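PDB 3GZB: putative SnoaL-like polyketide cyclase from Shewanella putrefaciens, which is of unknown function but is a SnoaL-like, NTF2-type protein that may bind a small molecule in its cone-shaped interior, perhaps as a polyketide cyclase. Local coordinates for residues V27-A32 with T136-L141. Numbering follows the deposited sequence.
Sequences VKYMDA and TEHVDL
Tyr29 of helix 21-34 and His138 of strand 134-142 meet in one short hydrogen bond, 2.7 Å from Tyr29 OH to His138 ND1. Both residues hold CG anti to the backbone N (chi1 174° for Tyr29), which sends the two rings out from backbones whose nearest CA atoms, those of Tyr29 and His138, are still 10.4 Å apart. The rings meet rim to rim with planes at 65°, neither lying over the other's face; Tyr29 OH sits in the plane of the imidazole, and Tyr29 CE2 comes to 3.4 Å from His138 ND1. The other imidazole nitrogen is also engaged: His138 NE2 donates to Asp140 OD1 at 2.8 Å. Asp140 OD1 lies in the imidazole plane, but His138 NE2 meets it from above the carboxylate, 52° out of that plane. A partner at each nitrogen holds the ring against flipping. Beside this tight, buried junction the fit is looser: the selenium of Met30, a selenomethionine, stands 5.2 Å (SE to ring centroid) obliquely from the His138 ring, while Lys28 lies on the solvent side of the helix and Glu137 points away from it. The hydrogen-bonded series extends through Tyr45, bonded to Tyr29 OH, and Thr124, bonded to Asp140 OD1; Phe51 meets the His138 ring. The Tyr29-His138 bond links helix 21-34 to the curved sheet inside the NTF2-like cone. A bound methylpentanediol, probably from the crystallisation liquor, lies about 6 Å from the His138 side chain and may mark a pocket. The series gives the buried polar groups of Tyr29, His138 and Asp140 partners, and would probably fix the orientation of the imidazole near that possible pocket, although no catalytic role is established.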
ATOM      1  N   VAL A  27      -3.741  -8.772 -12.199  1.00  8.28           N
ATOM      2  CA  VAL A  27      -3.054 -10.052 -12.190  1.00  9.33           C
ATOM      3  C   VAL A  27      -2.263 -10.269 -13.495  1.00  9.51           C
ATOM      4  O   VAL A  27      -1.088 -10.706 -13.481  1.00  9.47           O
ATOM      5  CB  VAL A  27      -4.015 -11.208 -11.920  1.00  9.35           C
ATOM      6  CG1 VAL A  27      -3.336 -12.571 -12.069  1.00 10.85           C
ATOM      7  CG2 VAL A  27      -4.674 -11.066 -10.507  1.00 11.84           C
ATOM      8  N   LYS A  28      -2.871  -9.993 -14.633  1.00  9.63           N
ATOM      9  CA  LYS A  28      -2.189 -10.125 -15.939  0.50  8.75           C
ATOM     10  C   LYS A  28      -0.925  -9.280 -16.003  1.00 10.05           C
ATOM     11  O   LYS A  28       0.135  -9.739 -16.448  1.00  9.54           O
ATOM     12  CB  LYS A  28      -3.134  -9.725 -17.076  0.50 11.16           C
ATOM     13  CG  LYS A  28      -4.393 -10.611 -17.158  0.50 11.79           C
ATOM     14  CD  LYS A  28      -5.059 -10.466 -18.474  0.50 19.90           C
ATOM     15  CE  LYS A  28      -6.062 -11.568 -18.731  0.50 20.85           C
ATOM     16  NZ  LYS A  28      -6.448 -11.511 -20.153  0.50 18.57           N
ATOM     17  N   TYR A  29      -1.061  -8.038 -15.575  1.00  8.52           N
ATOM     18  CA  TYR A  29       0.110  -7.130 -15.533  1.00  8.89           C
ATOM     19  C   TYR A  29       1.233  -7.635 -14.638  1.00  9.89           C
ATOM     20  O   TYR A  29       2.389  -7.674 -15.058  1.00  9.19           O
ATOM     21  CB  TYR A  29      -0.336  -5.759 -15.144  1.00  9.25           C
ATOM     22  CG  TYR A  29       0.761  -4.742 -14.906  1.00  8.73           C
ATOM     23  CD1 TYR A  29       1.286  -4.005 -15.938  1.00  8.94           C
ATOM     24  CD2 TYR A  29       1.277  -4.518 -13.648  1.00  9.47           C
ATOM     25  CE1 TYR A  29       2.235  -3.016 -15.683  1.00  9.72           C
ATOM     26  CE2 TYR A  29       2.227  -3.567 -13.390  1.00 11.24           C
ATOM     27  CZ  TYR A  29       2.733  -2.831 -14.415  1.00 10.14           C
ATOM     28  OH  TYR A  29       3.661  -1.829 -14.208  1.00 10.01           O
HETATM   29  N   MSE A  30       0.876  -8.040 -13.405  1.00  7.49           N
HETATM   30  CA  MSE A  30       1.887  -8.496 -12.474  1.00  7.92           C
HETATM   31  C   MSE A  30       2.534  -9.811 -12.930  1.00 10.24           C
HETATM   32  O   MSE A  30       3.713 -10.032 -12.651  1.00  9.80           O
HETATM   33  CB  MSE A  30       1.310  -8.634 -11.081  1.00  7.98           C
HETATM   34  CG  MSE A  30       0.848  -7.341 -10.491  1.00  6.98           C
HETATM   35 SE   MSE A  30       2.190  -5.968 -10.291  0.75  9.45          SE
HETATM   36  CE  MSE A  30       3.468  -6.917  -9.192  1.00 18.16           C
ATOM     37  N   ASP A  31       1.770 -10.713 -13.523  1.00  8.96           N
ATOM     38  CA  ASP A  31       2.375 -11.945 -14.055  1.00 10.36           C
ATOM     39  C   ASP A  31       3.389 -11.572 -15.155  1.00 11.46           C
ATOM     40  O   ASP A  31       4.516 -12.096 -15.151  1.00 11.05           O
ATOM     41  CB  ASP A  31       1.310 -12.931 -14.572  1.00  9.94           C
ATOM     42  CG  ASP A  31       0.731 -13.788 -13.443  1.00 14.69           C
ATOM     43  OD1 ASP A  31       1.415 -13.895 -12.413  1.00 16.30           O
ATOM     44  OD2 ASP A  31      -0.382 -14.357 -13.576  1.00 13.29           O
ATOM     45  N   ALA A  32       3.040 -10.663 -16.047  1.00  9.99           N
ATOM     46  CA  ALA A  32       4.003 -10.202 -17.078  1.00  8.96           C
ATOM     47  C   ALA A  32       5.255  -9.586 -16.472  1.00 10.72           C
ATOM     48  O   ALA A  32       6.380  -9.895 -16.855  1.00 10.60           O
ATOM     49  CB  ALA A  32       3.338  -9.216 -18.074  1.00 11.18           C
ATOM     50  N   THR A 136      -1.880   3.367 -15.776  1.00  9.53           N
ATOM     51  CA  THR A 136      -1.537   4.767 -15.818  1.00  9.78           C
ATOM     52  C   THR A 136      -0.502   5.111 -14.731  1.00  8.66           C
ATOM     53  O   THR A 136       0.337   6.014 -14.909  1.00 10.89           O
ATOM     54  CB  THR A 136      -2.753   5.667 -15.762  1.00 11.53           C
ATOM     55  OG1 THR A 136      -3.386   5.584 -14.515  1.00 13.41           O
ATOM     56  CG2 THR A 136      -3.802   5.245 -16.803  1.00 14.14           C
ATOM     57  N   GLU A 137      -0.572   4.433 -13.573  1.00  7.54           N
ATOM     58  CA  GLU A 137       0.406   4.661 -12.501  0.50  8.55           C
ATOM     59  C   GLU A 137       0.607   3.400 -11.710  1.00  9.27           C
ATOM     60  O   GLU A 137      -0.343   2.813 -11.189  1.00 10.02           O
ATOM     61  CB  GLU A 137      -0.020   5.781 -11.549  0.50  9.40           C
ATOM     62  CG  GLU A 137       1.087   6.226 -10.590  0.50 12.37           C
ATOM     63  CD  GLU A 137       0.753   7.443  -9.704  0.50 20.71           C
ATOM     64  OE1 GLU A 137      -0.448   7.810  -9.499  0.50 15.04           O
ATOM     65  OE2 GLU A 137       1.741   8.026  -9.179  0.50 30.35           O
ATOM     66  N   HIS A 138       1.870   2.999 -11.610  1.00  8.62           N
ATOM     67  CA  HIS A 138       2.333   1.889 -10.778  1.00  7.95           C
ATOM     68  C   HIS A 138       3.138   2.502  -9.654  1.00  7.13           C
ATOM     69  O   HIS A 138       4.134   3.201  -9.917  1.00 10.18           O
ATOM     70  CB  HIS A 138       3.162   0.957 -11.647  1.00  7.98           C
ATOM     71  CG  HIS A 138       3.794  -0.199 -10.930  1.00  8.71           C
ATOM     72  ND1 HIS A 138       4.106  -1.364 -11.581  1.00  9.76           N
ATOM     73  CD2 HIS A 138       4.177  -0.376  -9.638  1.00  8.55           C
ATOM     74  CE1 HIS A 138       4.670  -2.207 -10.731  1.00 11.19           C
ATOM     75  NE2 HIS A 138       4.724  -1.641  -9.531  1.00  9.33           N
ATOM     76  N   VAL A 139       2.671   2.337  -8.405  1.00  7.66           N
ATOM     77  CA  VAL A 139       3.415   2.843  -7.232  1.00  8.11           C
ATOM     78  C   VAL A 139       3.906   1.679  -6.394  1.00 10.24           C
ATOM     79  O   VAL A 139       3.064   0.828  -5.995  1.00 10.80           O
ATOM     80  CB  VAL A 139       2.574   3.751  -6.357  1.00 10.22           C
ATOM     81  CG1 VAL A 139       3.402   4.242  -5.156  1.00 11.59           C
ATOM     82  CG2 VAL A 139       2.033   4.955  -7.161  1.00 11.92           C
ATOM     83  N   ASP A 140       5.214   1.617  -6.126  1.00  9.90           N
ATOM     84  CA  ASP A 140       5.798   0.645  -5.250  1.00  9.88           C
ATOM     85  C   ASP A 140       6.255   1.260  -3.938  1.00  7.35           C
ATOM     86  O   ASP A 140       6.853   2.336  -3.927  1.00  9.51           O
ATOM     87  CB  ASP A 140       7.002  -0.043  -5.868  1.00 10.46           C
ATOM     88  CG  ASP A 140       6.653  -1.231  -6.746  1.00 11.16           C
ATOM     89  OD1 ASP A 140       5.477  -1.684  -6.820  1.00 11.90           O
ATOM     90  OD2 ASP A 140       7.636  -1.730  -7.408  1.00 11.21           O
ATOM     91  N   LEU A 141       5.946   0.565  -2.851  1.00  8.56           N
ATOM     92  CA  LEU A 141       6.458   0.878  -1.516  1.00  7.87           C
ATOM     93  C   LEU A 141       7.170  -0.362  -1.020  1.00  8.35           C
ATOM     94  O   LEU A 141       6.527  -1.297  -0.524  1.00  8.43           O
ATOM     95  CB  LEU A 141       5.311   1.277  -0.567  1.00  8.63           C
ATOM     96  CG  LEU A 141       4.525   2.536  -0.884  1.00 10.49           C
ATOM     97  CD1 LEU A 141       3.274   2.629   0.001  1.00 12.37           C
ATOM     98  CD2 LEU A 141       5.400   3.772  -0.753  1.00 11.78           C
TER